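Putative metalloprotease II (Bacteroides fragilis, PDB 4ON1) binds a zinc ion and probably acts as an extracellular metalloendopeptidase, cleaving peptide bonds in the manner of its fragilysin relatives. Local coordinates at residues L203-I208 / I240-T245. Sequence-based numbering, arbitrary orientation.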
# COMPACT_ATOMS: atom_id res chain seq x y z
N LEU A 203 15.49 -5.18 -3.80
CA LEU A 203 14.82 -4.09 -4.49
C LEU A 203 14.33 -3.08 -3.46
O LEU A 203 13.48 -3.41 -2.62
CB LEU A 203 13.66 -4.62 -5.33
CG LEU A 203 12.88 -3.61 -6.17
CD1 LEU A 203 13.82 -2.77 -7.04
CD2 LEU A 203 11.86 -4.32 -7.03
N GLU A 204 14.89 -1.87 -3.48
CA GLU A 204 14.48 -0.84 -2.52
C GLU A 204 13.64 0.25 -3.17
O GLU A 204 14.10 0.92 -4.09
CB GLU A 204 15.69 -0.20 -1.83
CG GLU A 204 15.31 0.90 -0.82
CD GLU A 204 16.51 1.52 -0.12
OE1 GLU A 204 17.66 1.32 -0.58
OE2 GLU A 204 16.31 2.22 0.90
N PHE A 205 12.40 0.41 -2.70
CA PHE A 205 11.55 1.50 -3.16
C PHE A 205 11.68 2.70 -2.25
O PHE A 205 11.53 2.58 -1.02
CB PHE A 205 10.08 1.06 -3.22
CG PHE A 205 9.82 -0.01 -4.22
CD1 PHE A 205 9.70 0.30 -5.57
CD2 PHE A 205 9.74 -1.34 -3.83
CE1 PHE A 205 9.47 -0.69 -6.50
CE2 PHE A 205 9.52 -2.34 -4.76
CZ PHE A 205 9.38 -2.02 -6.10
N MET A 206 11.95 3.86 -2.84
CA MET A 206 12.01 5.11 -2.09
C MET A 206 10.66 5.80 -2.20
O MET A 206 10.29 6.30 -3.26
CB MET A 206 13.13 6.01 -2.60
CG MET A 206 14.51 5.36 -2.62
SD MET A 206 15.15 5.09 -0.95
CE MET A 206 15.59 6.78 -0.51
N LEU A 207 9.92 5.80 -1.10
CA LEU A 207 8.57 6.35 -1.11
C LEU A 207 8.60 7.75 -0.52
O LEU A 207 8.84 7.93 0.68
CB LEU A 207 7.62 5.43 -0.33
CG LEU A 207 7.65 3.97 -0.80
CD1 LEU A 207 6.70 3.13 0.02
CD2 LEU A 207 7.28 3.86 -2.25
N ILE A 208 8.38 8.74 -1.37
CA ILE A 208 8.59 10.12 -0.97
C ILE A 208 7.26 10.81 -0.73
O ILE A 208 6.45 10.94 -1.65
CB ILE A 208 9.38 10.89 -2.05
CG1 ILE A 208 10.66 10.13 -2.44
CG2 ILE A 208 9.72 12.29 -1.55
CD1 ILE A 208 11.61 9.85 -1.25
N ILE A 240 13.85 -11.91 -5.23
CA ILE A 240 14.13 -10.61 -4.66
C ILE A 240 13.76 -10.56 -3.18
O ILE A 240 13.01 -11.39 -2.69
CB ILE A 240 13.35 -9.47 -5.37
CG1 ILE A 240 11.86 -9.55 -5.01
CG2 ILE A 240 13.57 -9.50 -6.88
CD1 ILE A 240 10.98 -8.56 -5.78
N THR A 241 14.33 -9.58 -2.48
CA THR A 241 13.80 -9.12 -1.21
C THR A 241 13.43 -7.67 -1.46
O THR A 241 14.02 -7.02 -2.32
CB THR A 241 14.80 -9.22 -0.04
OG1 THR A 241 15.97 -8.46 -0.36
CG2 THR A 241 15.18 -10.68 0.21
N VAL A 242 12.45 -7.16 -0.73
CA VAL A 242 11.97 -5.82 -1.00
C VAL A 242 12.14 -4.94 0.23
O VAL A 242 11.89 -5.37 1.36
CB VAL A 242 10.50 -5.82 -1.45
CG1 VAL A 242 10.07 -4.41 -1.78
CG2 VAL A 242 10.33 -6.70 -2.68
N LYS A 243 12.61 -3.73 0.00
CA LYS A 243 12.75 -2.75 1.06
C LYS A 243 11.95 -1.52 0.67
O LYS A 243 12.04 -1.06 -0.47
CB LYS A 243 14.23 -2.42 1.29
CG LYS A 243 14.49 -1.42 2.41
CD LYS A 243 15.99 -1.14 2.53
CE LYS A 243 16.29 -0.18 3.68
NZ LYS A 243 17.76 -0.09 3.96
N TYR A 244 11.15 -1.01 1.60
CA TYR A 244 10.40 0.22 1.36
C TYR A 244 10.89 1.31 2.30
O TYR A 244 10.79 1.18 3.52
CB TYR A 244 8.90 0.00 1.58
CG TYR A 244 8.30 -1.14 0.79
CD1 TYR A 244 7.75 -0.93 -0.47
CD2 TYR A 244 8.26 -2.43 1.31
CE1 TYR A 244 7.19 -1.98 -1.20
CE2 TYR A 244 7.70 -3.48 0.60
CZ TYR A 244 7.16 -3.24 -0.65
OH TYR A 244 6.60 -4.28 -1.36
N THR A 245 11.45 2.38 1.74
CA THR A 245 11.97 3.47 2.55
C THR A 245 11.08 4.69 2.40
O THR A 245 10.96 5.26 1.33
CB THR A 245 13.42 3.81 2.16
OG1 THR A 245 14.24 2.67 2.43
CG2 THR A 245 13.93 5.01 2.96
O HOH W 1 19.11 0.97 2.09
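L203 and K243 meet through the backbone in a compact example of parallel pairing, where L203 and F205 each use both N and O to straddle the residue opposite, V242 and Y244 respectively. L203 N reaches T241 O while L203 O accepts from K243 N; F205 bridges K243 O and T245 N in the same way. L207 N donates to T245 O at 2.7 Å, and the pairing runs on to K247. The segments run 18° apart in direction, and V242 CA and E204 CA add C-H...O contacts to L203 O and K243 O.

Polar side chains gather on the face carrying E204, K243 and T245. E204 extends fully, with CG anti to the backbone N (chi1 180°), which lays its carboxylate alongside the equally extended K243 and within range of T245. T245 OG1 donates to E204 OE2 at 2.6 Å, on that oxygen's anti lone pair, away from OE1. K243 NZ stays 4.1 Å from E204 OE2, too far for a salt bridge, but a water links NZ to E204 OE1, which also forms a salt bridge with K282. On the same face M206 SD rests 3.8 Å from T245 CB.

Apolar groups fill the other face. V242 CG1 abuts the F205 ring at its edge, 3.7 Å from CE2, and also lies over the rim of one face of the Y244 ring. The two rings are nearly parallel but slid apart, with centroids 5.7 Å from each other. L207 CD1 packs beside Y244 CB, and both residues touch I224 of helix 217-230; T228 of that helix is hydrogen-bonded to Y244 OH.

Strand 201-209 is thus joined to 240-248 in the catalytic-domain sheet of a metzincin-like protease; the F205 side chain lies about 10 Å from that of zinc ligand H338. The K282 salt bridge, the T245 hydroxyl and the water-linked K243 would be expected to favour the ionised form of E204.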